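PDB 7DG2: Non-structural maintenance of chromosomes element 1 homolog from Xenopus laevis, which probably acts as a RING-type E3 ubiquitin ligase with a MAGE-family partner, as a zinc-binding component of the SMC5-SMC6 complex in DNA repair. Local coordinates for residues V26-H30 with K45-F49; V68-D72 with V190-S194. All blocks are in the same frame, centred on the assembly; numbering follows the deposited sequence.

Interaction 1 of 2, residues V26-H30 with K45-F49; sequences VRALH and KLDDF
His30 and Leu46 bring the two backbones nearest, their CA atoms 7.2 Å apart, where a turn within helix 23-36 faces the first turn of helix 46-57. Lys45 holds the N-cap position of the second helix, and its carbonyl accepts the backbone N-H of Phe49. No hydrogen bond crosses between the segments; the contact is made by side chains, with the His30 ring also lying against the backbone at the start of helix 46-57.

His30 does most of the bridging. With CG anti to the backbone N (chi1 174°), its imidazole extends from its own helix into the notch between Leu46 and Phe49, its side chain running antiparallel to both of theirs. Its CD2 sits 3.4 Å above the plane of the Phe49 ring, over the ring centre. The two ring planes are inclined at 45° with centroids 4.4 Å apart, an oblique pairing. Beside this, CD1 of Leu46 lies 3.9 Å from ND1 of His30 and reaches on to CG1 of Val26 at 4.3 Å. The other methyl, Leu46 CD2, rests against CG of Arg27 at 3.9 Å, the two side chains crossing at nearly a right angle; from Arg27 it is thus the aliphatic stem that takes part.

Tyr41 meets the His30 ring edge-to-face, while Phe49 also stacks on His8 and meets Phe11 edge-to-face. The contact therefore belongs to a partly buried aromatic and aliphatic helix-helix packing, built with helix 6-18 and Tyr77 of strand 75-81, consistent with the helix-turn-helix-like character of the Nse1 family region.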
ATOM      1  N   VAL A  26      -7.514   6.922  14.523  1.00 19.34           N
ATOM      2  CA  VAL A  26      -7.129   5.619  15.066  1.00 17.77           C
ATOM      3  C   VAL A  26      -8.089   5.178  16.165  1.00 20.09           C
ATOM      4  O   VAL A  26      -8.457   3.998  16.250  1.00 19.96           O
ATOM      5  CB  VAL A  26      -5.674   5.666  15.569  1.00 20.39           C
ATOM      6  CG1 VAL A  26      -5.354   4.442  16.430  1.00 18.65           C
ATOM      7  CG2 VAL A  26      -4.717   5.783  14.376  1.00 20.32           C
ATOM      8  N   ARG A  27      -8.505   6.107  17.033  1.00 20.93           N
ATOM      9  CA  ARG A  27      -9.482   5.744  18.055  1.00 19.90           C
ATOM     10  C   ARG A  27     -10.795   5.291  17.416  1.00 19.83           C
ATOM     11  O   ARG A  27     -11.399   4.305  17.858  1.00 21.10           O
ATOM     12  CB  ARG A  27      -9.701   6.923  19.011  1.00 24.67           C
ATOM     13  CG  ARG A  27      -8.508   7.172  19.941  1.00 26.55           C
ATOM     14  CD  ARG A  27      -8.811   8.224  21.012  1.00 30.15           C
ATOM     15  NE  ARG A  27      -9.126   9.533  20.437  1.00 40.76           N
ATOM     16  CZ  ARG A  27      -8.225  10.456  20.095  1.00 40.11           C
ATOM     17  NH1 ARG A  27      -8.627  11.614  19.590  1.00 40.09           N
ATOM     18  NH2 ARG A  27      -6.926  10.228  20.250  1.00 40.32           N
ATOM     19  N   ALA A  28     -11.233   5.978  16.355  1.00 20.14           N
ATOM     20  CA  ALA A  28     -12.456   5.577  15.667  1.00 22.95           C
ATOM     21  C   ALA A  28     -12.279   4.236  14.970  1.00 22.09           C
ATOM     22  O   ALA A  28     -13.200   3.411  14.953  1.00 21.40           O
ATOM     23  CB  ALA A  28     -12.881   6.646  14.666  1.00 24.72           C
ATOM     24  N   LEU A  29     -11.095   4.002  14.397  1.00 21.22           N
ATOM     25  CA  LEU A  29     -10.812   2.718  13.761  1.00 20.26           C
ATOM     26  C   LEU A  29     -10.838   1.579  14.778  1.00 19.06           C
ATOM     27  O   LEU A  29     -11.412   0.516  14.516  1.00 19.86           O
ATOM     28  CB  LEU A  29      -9.453   2.784  13.048  1.00 19.32           C
ATOM     29  CG  LEU A  29      -8.922   1.481  12.465  1.00 21.53           C
ATOM     30  CD1 LEU A  29      -9.852   1.027  11.350  1.00 22.01           C
ATOM     31  CD2 LEU A  29      -7.465   1.651  11.950  1.00 21.02           C
ATOM     32  N   HIS A  30     -10.224   1.785  15.943  1.00 17.90           N
ATOM     33  CA  HIS A  30     -10.250   0.786  17.004  1.00 19.75           C
ATOM     34  C   HIS A  30     -11.683   0.398  17.342  1.00 16.31           C
ATOM     35  O   HIS A  30     -12.029  -0.791  17.384  1.00 18.32           O
ATOM     36  CB  HIS A  30      -9.530   1.348  18.231  1.00 18.35           C
ATOM     37  CG  HIS A  30      -9.608   0.478  19.442  1.00 21.56           C
ATOM     38  ND1 HIS A  30      -9.722   0.998  20.717  1.00 22.38           N
ATOM     39  CD2 HIS A  30      -9.554  -0.865  19.582  1.00 22.15           C
ATOM     40  CE1 HIS A  30      -9.757   0.003  21.586  1.00 22.69           C
ATOM     41  NE2 HIS A  30      -9.658  -1.134  20.926  1.00 23.34           N
ATOM     42  N   LYS A  45      -8.755   0.979  26.509  1.00 23.61           N
ATOM     43  CA  LYS A  45      -7.786  -0.084  26.300  1.00 21.25           C
ATOM     44  C   LYS A  45      -7.102   0.000  24.934  1.00 23.52           C
ATOM     45  O   LYS A  45      -6.651  -1.020  24.416  1.00 24.15           O
ATOM     46  CB  LYS A  45      -8.449  -1.450  26.473  1.00 22.93           C
ATOM     47  CG  LYS A  45      -9.025  -1.696  27.875  1.00 26.60           C
ATOM     48  CD  LYS A  45      -7.969  -1.514  28.963  1.00 28.29           C
ATOM     49  CE  LYS A  45      -8.511  -1.956  30.332  1.00 31.52           C
ATOM     50  NZ  LYS A  45      -7.556  -1.660  31.449  1.00 33.93           N
ATOM     51  N   LEU A  46      -6.998   1.196  24.346  1.00 20.30           N
ATOM     52  CA  LEU A  46      -6.321   1.302  23.053  1.00 22.78           C
ATOM     53  C   LEU A  46      -4.845   0.931  23.165  1.00 26.51           C
ATOM     54  O   LEU A  46      -4.294   0.286  22.259  1.00 21.25           O
ATOM     55  CB  LEU A  46      -6.474   2.708  22.471  1.00 25.73           C
ATOM     56  CG  LEU A  46      -5.656   3.016  21.201  1.00 25.64           C
ATOM     57  CD1 LEU A  46      -6.065   2.155  20.015  1.00 23.68           C
ATOM     58  CD2 LEU A  46      -5.779   4.470  20.829  1.00 26.26           C
ATOM     59  N   ASP A  47      -4.179   1.339  24.257  1.00 25.05           N
ATOM     60  CA  ASP A  47      -2.759   1.008  24.411  1.00 22.60           C
ATOM     61  C   ASP A  47      -2.545  -0.493  24.475  1.00 22.80           C
ATOM     62  O   ASP A  47      -1.611  -1.029  23.854  1.00 24.98           O
ATOM     63  CB  ASP A  47      -2.178   1.659  25.671  1.00 26.85           C
ATOM     64  CG  ASP A  47      -2.017   3.163  25.544  1.00 29.71           C
ATOM     65  OD1 ASP A  47      -2.348   3.734  24.478  1.00 27.36           O
ATOM     66  OD2 ASP A  47      -1.549   3.775  26.530  1.00 30.15           O
ATOM     67  N   ASP A  48      -3.384  -1.191  25.238  1.00 21.38           N
ATOM     68  CA  ASP A  48      -3.306  -2.645  25.285  1.00 22.85           C
ATOM     69  C   ASP A  48      -3.562  -3.244  23.910  1.00 22.53           C
ATOM     70  O   ASP A  48      -2.918  -4.223  23.520  1.00 23.15           O
ATOM     71  CB  ASP A  48      -4.319  -3.192  26.289  1.00 27.35           C
ATOM     72  CG  ASP A  48      -3.907  -2.953  27.736  1.00 30.91           C
ATOM     73  OD1 ASP A  48      -2.806  -2.416  27.973  1.00 34.62           O
ATOM     74  OD2 ASP A  48      -4.697  -3.312  28.639  1.00 32.71           O
ATOM     75  N   PHE A  49      -4.517  -2.669  23.173  1.00 21.02           N
ATOM     76  CA  PHE A  49      -4.873  -3.171  21.846  1.00 21.90           C
ATOM     77  C   PHE A  49      -3.686  -3.060  20.896  1.00 17.68           C
ATOM     78  O   PHE A  49      -3.302  -4.041  20.246  1.00 19.55           O
ATOM     79  CB  PHE A  49      -6.076  -2.377  21.327  1.00 23.78           C
ATOM     80  CG  PHE A  49      -6.604  -2.834  19.988  1.00 22.15           C
ATOM     81  CD1 PHE A  49      -7.546  -3.850  19.907  1.00 26.54           C
ATOM     82  CD2 PHE A  49      -6.207  -2.200  18.821  1.00 22.51           C
ATOM     83  CE1 PHE A  49      -8.055  -4.248  18.679  1.00 27.40           C
ATOM     84  CE2 PHE A  49      -6.712  -2.602  17.591  1.00 23.32           C
ATOM     85  CZ  PHE A  49      -7.634  -3.628  17.528  1.00 22.12           C
TER

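Interaction 2 of 2, residues V68-D72 with V190-S194; sequences VGEED and VAIQS
Glu70 points its carboxylate straight at the backbone of 190-194 and grips two successive amides there, one with each oxygen. Gln193 N donates to OE1 of Glu70 at 2.8 Å, with an N-H...O angle of 169°. Ile192 N donates to OE2 of Glu70 at 2.9 Å and is just as straight, at 174°. The bond to OE2 uses the syn lone pair, whereas the donor to OE1 also comes from the syn side but stands 27° out of the carboxylate plane. This two-pronged hold fixes the rotation of the carboxylate and satisfies two neighbouring N-H groups of a non-helical segment. Beyond CG the Glu70 chain is extended, which carries the acid across to its partners. A water lies 2.9 Å from Glu70 OE2 and makes at most a weak, long contact with Val190 O.

Gln193 crosses Glu70 at a slant, its CB 3.5 Å from Glu70 OE1 and its extended side chain running on toward Glu71. There the end of the Gln193 side chain lies beside the Glu71 carboxylate, the two planes nearly perpendicular. Glu71 has its strong polar partner in Arg155, with which OE2 forms a salt bridge. Phe116 touches the side chains of both Glu71 and Gln193.

The Ile192 side chain packs against Ile109 and Ile110 of helix 96-111, Thr160 and Leu161 of strand 158-161, and Ile166 of helix 163-176. Val190 packs on that last helix as well, and Ala191 pairs through its backbone with Lys182 of strand 182-183. The loop between strands 62-68 and 75-81 is thereby tied to the RING-like domain, next to the zinc ligand His205, which the Glu70 side chain also touches.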
ATOM      1  N   VAL A  68       4.417  12.694  17.017  1.00 24.12           N
ATOM      2  CA  VAL A  68       3.722  13.979  16.996  1.00 24.68           C
ATOM      3  C   VAL A  68       4.104  14.726  15.723  1.00 23.92           C
ATOM      4  O   VAL A  68       5.284  14.794  15.366  1.00 26.44           O
ATOM      5  CB  VAL A  68       4.062  14.822  18.239  1.00 28.24           C
ATOM      6  CG1 VAL A  68       3.427  16.203  18.134  1.00 29.97           C
ATOM      7  CG2 VAL A  68       3.599  14.118  19.498  1.00 28.25           C
ATOM      8  N   GLY A  69       3.107  15.296  15.047  1.00 21.29           N
ATOM      9  CA  GLY A  69       3.379  16.080  13.852  1.00 24.34           C
ATOM     10  C   GLY A  69       4.079  17.384  14.212  1.00 29.83           C
ATOM     11  O   GLY A  69       3.640  18.110  15.113  1.00 27.11           O
ATOM     12  N   GLU A  70       5.184  17.678  13.517  1.00 24.79           N
ATOM     13  CA  GLU A  70       5.934  18.899  13.803  1.00 29.08           C
ATOM     14  C   GLU A  70       5.087  20.142  13.574  1.00 31.11           C
ATOM     15  O   GLU A  70       5.189  21.119  14.325  1.00 37.94           O
ATOM     16  CB  GLU A  70       7.195  18.956  12.943  1.00 27.13           C
ATOM     17  CG  GLU A  70       8.198  17.905  13.315  1.00 26.15           C
ATOM     18  CD  GLU A  70       9.547  18.146  12.683  1.00 20.41           C
ATOM     19  OE1 GLU A  70       9.601  18.871  11.671  1.00 28.53           O
ATOM     20  OE2 GLU A  70      10.536  17.594  13.200  1.00 26.38           O
ATOM     21  N   GLU A  71       4.261  20.133  12.533  1.00 31.97           N
ATOM     22  CA  GLU A  71       3.446  21.304  12.233  1.00 36.45           C
ATOM     23  C   GLU A  71       2.214  21.368  13.127  1.00 37.36           C
ATOM     24  O   GLU A  71       1.988  22.362  13.827  1.00 38.82           O
ATOM     25  CB  GLU A  71       3.033  21.296  10.759  1.00 37.18           C
ATOM     26  CG  GLU A  71       4.199  21.262   9.791  1.00 39.41           C
ATOM     27  CD  GLU A  71       3.829  21.816   8.431  1.00 47.31           C
ATOM     28  OE1 GLU A  71       4.723  21.932   7.567  1.00 39.77           O
ATOM     29  OE2 GLU A  71       2.641  22.147   8.232  1.00 53.63           O
ATOM     30  N   ASP A  72       1.411  20.309  13.124  1.00 35.03           N
ATOM     31  CA  ASP A  72       0.075  20.389  13.691  1.00 33.06           C
ATOM     32  C   ASP A  72      -0.009  19.941  15.144  1.00 30.19           C
ATOM     33  O   ASP A  72      -1.066  20.110  15.757  1.00 32.03           O
ATOM     34  CB  ASP A  72      -0.910  19.576  12.834  1.00 34.31           C
ATOM     35  CG  ASP A  72      -0.457  18.139  12.600  1.00 31.36           C
ATOM     36  OD1 ASP A  72       0.314  17.598  13.421  1.00 29.49           O
ATOM     37  OD2 ASP A  72      -0.878  17.559  11.579  1.00 33.66           O
ATOM     38  N   VAL A 190      15.003  14.027  16.668  1.00 28.74           N
ATOM     39  CA  VAL A 190      15.261  14.695  15.398  1.00 25.03           C
ATOM     40  C   VAL A 190      14.231  15.789  15.168  1.00 26.56           C
ATOM     41  O   VAL A 190      13.032  15.609  15.417  1.00 26.59           O
ATOM     42  CB  VAL A 190      15.245  13.680  14.242  1.00 24.38           C
ATOM     43  CG1 VAL A 190      15.193  14.387  12.891  1.00 29.10           C
ATOM     44  CG2 VAL A 190      16.465  12.772  14.319  1.00 30.64           C
ATOM     45  N   ALA A 191      14.701  16.944  14.707  1.00 23.10           N
ATOM     46  CA  ALA A 191      13.832  18.033  14.286  1.00 23.72           C
ATOM     47  C   ALA A 191      14.124  18.331  12.829  1.00 24.75           C
ATOM     48  O   ALA A 191      15.285  18.509  12.450  1.00 23.63           O
ATOM     49  CB  ALA A 191      14.036  19.290  15.134  1.00 24.16           C
ATOM     50  N   ILE A 192      13.075  18.372  12.011  1.00 21.93           N
ATOM     51  CA  ILE A 192      13.214  18.767  10.615  1.00 20.31           C
ATOM     52  C   ILE A 192      12.866  20.246  10.500  1.00 22.26           C
ATOM     53  O   ILE A 192      13.684  21.056  10.046  1.00 21.23           O
ATOM     54  CB  ILE A 192      12.342  17.890   9.698  1.00 21.30           C
ATOM     55  CG1 ILE A 192      12.758  16.423   9.812  1.00 23.00           C
ATOM     56  CG2 ILE A 192      12.472  18.343   8.274  1.00 22.40           C
ATOM     57  CD1 ILE A 192      14.205  16.152   9.432  1.00 22.69           C
ATOM     58  N   GLN A 193      11.657  20.617  10.918  1.00 23.78           N
ATOM     59  CA  GLN A 193      11.311  22.018  11.121  1.00 24.87           C
ATOM     60  C   GLN A 193      11.623  22.397  12.563  1.00 25.37           C
ATOM     61  O   GLN A 193      11.390  21.614  13.486  1.00 27.45           O
ATOM     62  CB  GLN A 193       9.835  22.272  10.812  1.00 25.73           C
ATOM     63  CG  GLN A 193       9.465  21.949   9.374  1.00 28.07           C
ATOM     64  CD  GLN A 193       8.025  22.276   9.060  1.00 29.32           C
ATOM     65  OE1 GLN A 193       7.217  21.379   8.792  1.00 32.17           O
ATOM     66  NE2 GLN A 193       7.693  23.561   9.078  1.00 28.11           N
ATOM     67  N   SER A 194      12.171  23.595  12.753  1.00 25.02           N
ATOM     68  CA  SER A 194      12.673  23.967  14.067  1.00 26.78           C
ATOM     69  C   SER A 194      12.808  25.477  14.140  1.00 23.96           C
ATOM     70  O   SER A 194      12.731  26.180  13.132  1.00 26.49           O
ATOM     71  CB  SER A 194      14.031  23.315  14.354  1.00 23.55           C
ATOM     72  OG  SER A 194      15.021  23.895  13.524  1.00 28.14           O
TER
HETATM   73  O   HOH W   1       9.690  15.255  14.627  1.00 27.65           O

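Interaction 1 closes before interaction 2 opens along the chain. Interaction 1 packs two helices within the Nse1 family region, whereas interaction 2 joins residues more than a hundred positions apart and links that region to the RING-like domain. Their centres lie 24 Å apart and their nearest atoms about 11 Å, so they do not touch. Strand 75-81 connects them: its Tyr77 packs on Val26 and Leu46, and the loop leading into it holds Glu70. Interaction 2 is the one beside a metal, with the Ala191 side chain about 6 Å from a zinc ion and Val190 O hydrogen-bonded to the zinc ligand His205.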